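Local coordinates for protein phospholyase (Arthrobacter aurescens, PDB 5G4I) that is a pyridoxal-phosphate-dependent phospholyase of the class III aminotransferase family, probably splitting phosphoethanolamine into acetaldehyde, ammonia and phosphate, at residues Arg397-Ser402 / Leu428-Leu433. Numbering follows the deposited sequence.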
ATOM      1  N   ARG A 397       5.470  14.684  32.332  1.00 15.02           N
ATOM      2  CA  ARG A 397       4.296  14.444  33.190  1.00 15.74           C
ATOM      3  C   ARG A 397       3.527  13.144  32.906  1.00 17.44           C
ATOM      4  O   ARG A 397       2.590  12.788  33.595  1.00 20.37           O
ATOM      5  CB  ARG A 397       3.327  15.658  33.105  1.00 15.99           C
ATOM      6  CG  ARG A 397       3.861  17.010  33.682  1.00 16.37           C
ATOM      7  CD  ARG A 397       2.978  18.175  33.329  1.00 17.11           C
ATOM      8  NE  ARG A 397       3.391  19.431  33.995  1.00 18.72           N
ATOM      9  CZ  ARG A 397       3.137  19.725  35.275  1.00 21.92           C
ATOM     10  NH1 ARG A 397       2.387  18.950  36.039  1.00 22.07           N
ATOM     11  NH2 ARG A 397       3.622  20.870  35.769  1.00 22.80           N
ATOM     12  N   GLY A 398       3.974  12.397  31.904  1.00 15.28           N
ATOM     13  CA  GLY A 398       3.360  11.125  31.583  1.00 15.24           C
ATOM     14  C   GLY A 398       2.220  11.212  30.545  1.00 13.50           C
ATOM     15  O   GLY A 398       1.354  10.327  30.600  1.00 14.43           O
ATOM     16  N   VAL A 399       2.253  12.189  29.676  1.00 12.10           N
ATOM     17  CA  VAL A 399       1.126  12.350  28.658  1.00 13.27           C
ATOM     18  C   VAL A 399       1.745  12.585  27.286  1.00 12.65           C
ATOM     19  O   VAL A 399       2.528  13.509  27.096  1.00 14.50           O
ATOM     20  CB  VAL A 399       0.112  13.470  29.033  1.00 13.85           C
ATOM     21  CG1 VAL A 399      -1.103  13.449  28.060  1.00 13.33           C
ATOM     22  CG2 VAL A 399      -0.370  13.310  30.490  1.00 15.22           C
ATOM     23  N   LEU A 400       1.307  11.800  26.277  1.00 12.85           N
ATOM     24  CA  LEU A 400       1.781  11.956  24.891  1.00 12.46           C
ATOM     25  C   LEU A 400       0.808  12.809  24.064  1.00 12.33           C
ATOM     26  O   LEU A 400      -0.342  12.412  23.890  1.00 13.21           O
ATOM     27  CB  LEU A 400       1.960  10.551  24.205  1.00 14.15           C
ATOM     28  CG  LEU A 400       2.833   9.566  24.956  1.00 15.20           C
ATOM     29  CD1 LEU A 400       2.835   8.217  24.196  1.00 18.21           C
ATOM     30  CD2 LEU A 400       4.218  10.126  25.187  1.00 16.61           C
ATOM     31  N   ILE A 401       1.229  13.968  23.590  1.00 13.74           N
ATOM     32  CA  ILE A 401       0.534  14.855  22.693  1.00 12.49           C
ATOM     33  C   ILE A 401       1.492  15.362  21.574  1.00 14.45           C
ATOM     34  O   ILE A 401       2.695  15.078  21.611  1.00 16.08           O
ATOM     35  CB  ILE A 401      -0.149  16.015  23.451  1.00 14.54           C
ATOM     36  CG1 ILE A 401       0.879  16.922  24.154  1.00 15.27           C
ATOM     37  CG2 ILE A 401      -1.267  15.528  24.382  1.00 15.65           C
ATOM     38  CD1 ILE A 401       0.315  18.248  24.571  1.00 18.12           C
ATOM     39  N   SER A 402       0.967  16.045  20.622  1.00 15.66           N
ATOM     40  CA  SER A 402       1.758  16.601  19.519  1.00 17.40           C
ATOM     41  C   SER A 402       1.233  17.993  19.096  1.00 15.68           C
ATOM     42  O   SER A 402       0.502  18.700  19.800  1.00 15.35           O
ATOM     43  CB  SER A 402       1.811  15.640  18.332  1.00 19.67           C
ATOM     44  OG  SER A 402       2.962  15.964  17.502  1.00 28.28           O
ATOM     45  N   LEU A 428      -6.250  16.900  30.919  1.00 11.21           N
ATOM     46  CA  LEU A 428      -6.606  18.334  31.024  1.00 12.79           C
ATOM     47  C   LEU A 428      -5.997  19.007  32.292  1.00 13.28           C
ATOM     48  O   LEU A 428      -5.512  20.146  32.267  1.00 13.34           O
ATOM     49  CB  LEU A 428      -8.154  18.528  30.972  1.00 12.60           C
ATOM     50  CG  LEU A 428      -8.786  18.194  29.560  1.00 13.97           C
ATOM     51  CD1 LEU A 428     -10.283  18.002  29.800  1.00 16.19           C
ATOM     52  CD2 LEU A 428      -8.493  19.259  28.573  1.00 16.81           C
ATOM     53  N   GLY A 429      -5.947  18.227  33.367  1.00 11.74           N
ATOM     54  CA  GLY A 429      -5.315  18.762  34.634  1.00 14.49           C
ATOM     55  C   GLY A 429      -3.789  18.954  34.447  1.00 14.23           C
ATOM     56  O   GLY A 429      -3.215  19.996  34.804  1.00 13.39           O
ATOM     57  N   GLN A 430      -3.132  17.983  33.795  1.00 13.36           N
ATOM     58  CA  GLN A 430      -1.685  18.177  33.485  1.00 13.34           C
ATOM     59  C   GLN A 430      -1.470  19.314  32.508  1.00 13.16           C
ATOM     60  O   GLN A 430      -0.495  20.098  32.688  1.00 14.57           O
ATOM     61  CB  GLN A 430      -1.091  16.841  32.980  1.00 13.05           C
ATOM     62  CG  GLN A 430      -1.057  15.762  33.978  1.00 13.17           C
ATOM     63  CD  GLN A 430      -0.376  16.101  35.313  1.00 17.07           C
ATOM     64  OE1 GLN A 430       0.813  16.425  35.331  1.00 18.05           O
ATOM     65  NE2 GLN A 430      -1.129  16.087  36.424  1.00 17.57           N
ATOM     66  N   LEU A 431      -2.355  19.528  31.538  1.00 12.37           N
ATOM     67  CA  LEU A 431      -2.237  20.588  30.598  1.00 14.54           C
ATOM     68  C   LEU A 431      -2.325  21.943  31.273  1.00 15.29           C
ATOM     69  O   LEU A 431      -1.497  22.867  31.005  1.00 15.08           O
ATOM     70  CB  LEU A 431      -3.280  20.475  29.477  1.00 14.96           C
ATOM     71  CG  LEU A 431      -3.335  21.619  28.442  1.00 17.60           C
ATOM     72  CD1 LEU A 431      -1.993  21.710  27.702  1.00 17.25           C
ATOM     73  CD2 LEU A 431      -4.489  21.432  27.470  1.00 18.09           C
ATOM     74  N   GLU A 432      -3.321  22.095  32.174  1.00 14.91           N
ATOM     75  CA  GLU A 432      -3.407  23.347  32.984  1.00 15.75           C
ATOM     76  C   GLU A 432      -2.178  23.628  33.833  1.00 14.33           C
ATOM     77  O   GLU A 432      -1.726  24.785  33.820  1.00 17.25           O
ATOM     78  CB  GLU A 432      -4.623  23.325  33.902  1.00 17.35           C
ATOM     79  CG  GLU A 432      -5.889  23.418  33.094  1.00 17.99           C
ATOM     80  CD  GLU A 432      -7.073  24.131  33.966  1.00 22.03           C
ATOM     81  OE1 GLU A 432      -7.011  25.375  34.098  1.00 26.44           O
ATOM     82  OE2 GLU A 432      -7.897  23.414  34.364  1.00 26.66           O
ATOM     83  N   LEU A 433      -1.642  22.628  34.483  1.00 14.62           N
ATOM     84  CA  LEU A 433      -0.428  22.795  35.260  1.00 16.62           C
ATOM     85  C   LEU A 433       0.784  23.131  34.383  1.00 19.25           C
ATOM     86  O   LEU A 433       1.640  24.000  34.712  1.00 19.61           O
ATOM     87  CB  LEU A 433      -0.192  21.592  36.135  1.00 15.39           C
ATOM     88  CG  LEU A 433      -1.268  21.334  37.237  1.00 15.87           C
ATOM     89  CD1 LEU A 433      -1.084  19.981  37.800  1.00 16.99           C
ATOM     90  CD2 LEU A 433      -1.322  22.433  38.314  1.00 18.22           C
TER
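R397 reaches across to Q430 and L433 from a helix-to-strand turn closed by a Schellman motif, in the C-terminal part of this fold type I PLP enzyme. G398, with its positive phi, ends helix 384-396 and starts the chain into strand 399-404; the partners lie on helix 421-436. A CB at G398 would be jammed against the carbonyl O of R397, so the turn calls for glycine.

One side-chain hydrogen bond joins the segments: R397 NH1 donates to Q430 OE1 at 3.1 Å, and its N-H...O angle of 164° makes it nearly straight. The acceptor lies at the guanidinium edge, almost in its plane, whereas NH1 stands above the amide's carbonyl plane, 39° out of it, and so is not on a lone pair. Q430 can offer this oxygen because its chain bends at chi2 (-53°), bringing OE1 beside the arginine's extended methylene chain, 3.4 Å from R397 CD. Beyond that bond, one guanidinium face looks onto Q430 O and L433 CB, with L433 C displaced toward its rim and R397 CZ 3.9 Å from L433 CB. D393, in the last turn of helix 384-396, takes NE in a salt bridge; with two polar groups gripping different nitrogens, the rotation of the guanidinium is probably well fixed.

With an alanine at R397, Q430 OE1 is likely to lose this donor, D393 its cationic mate and L433 CB its cover.

Next to the polar link the contact becomes apolar: M394 of helix 384-396 touches V399 of the strand and Q430 and L431 of helix 421-436, so it bridges the two elements, away from the annotated PLP-binding residues. The direct approach of V399 is looser, with V399 CG2 4.3 Å from Q430 CG.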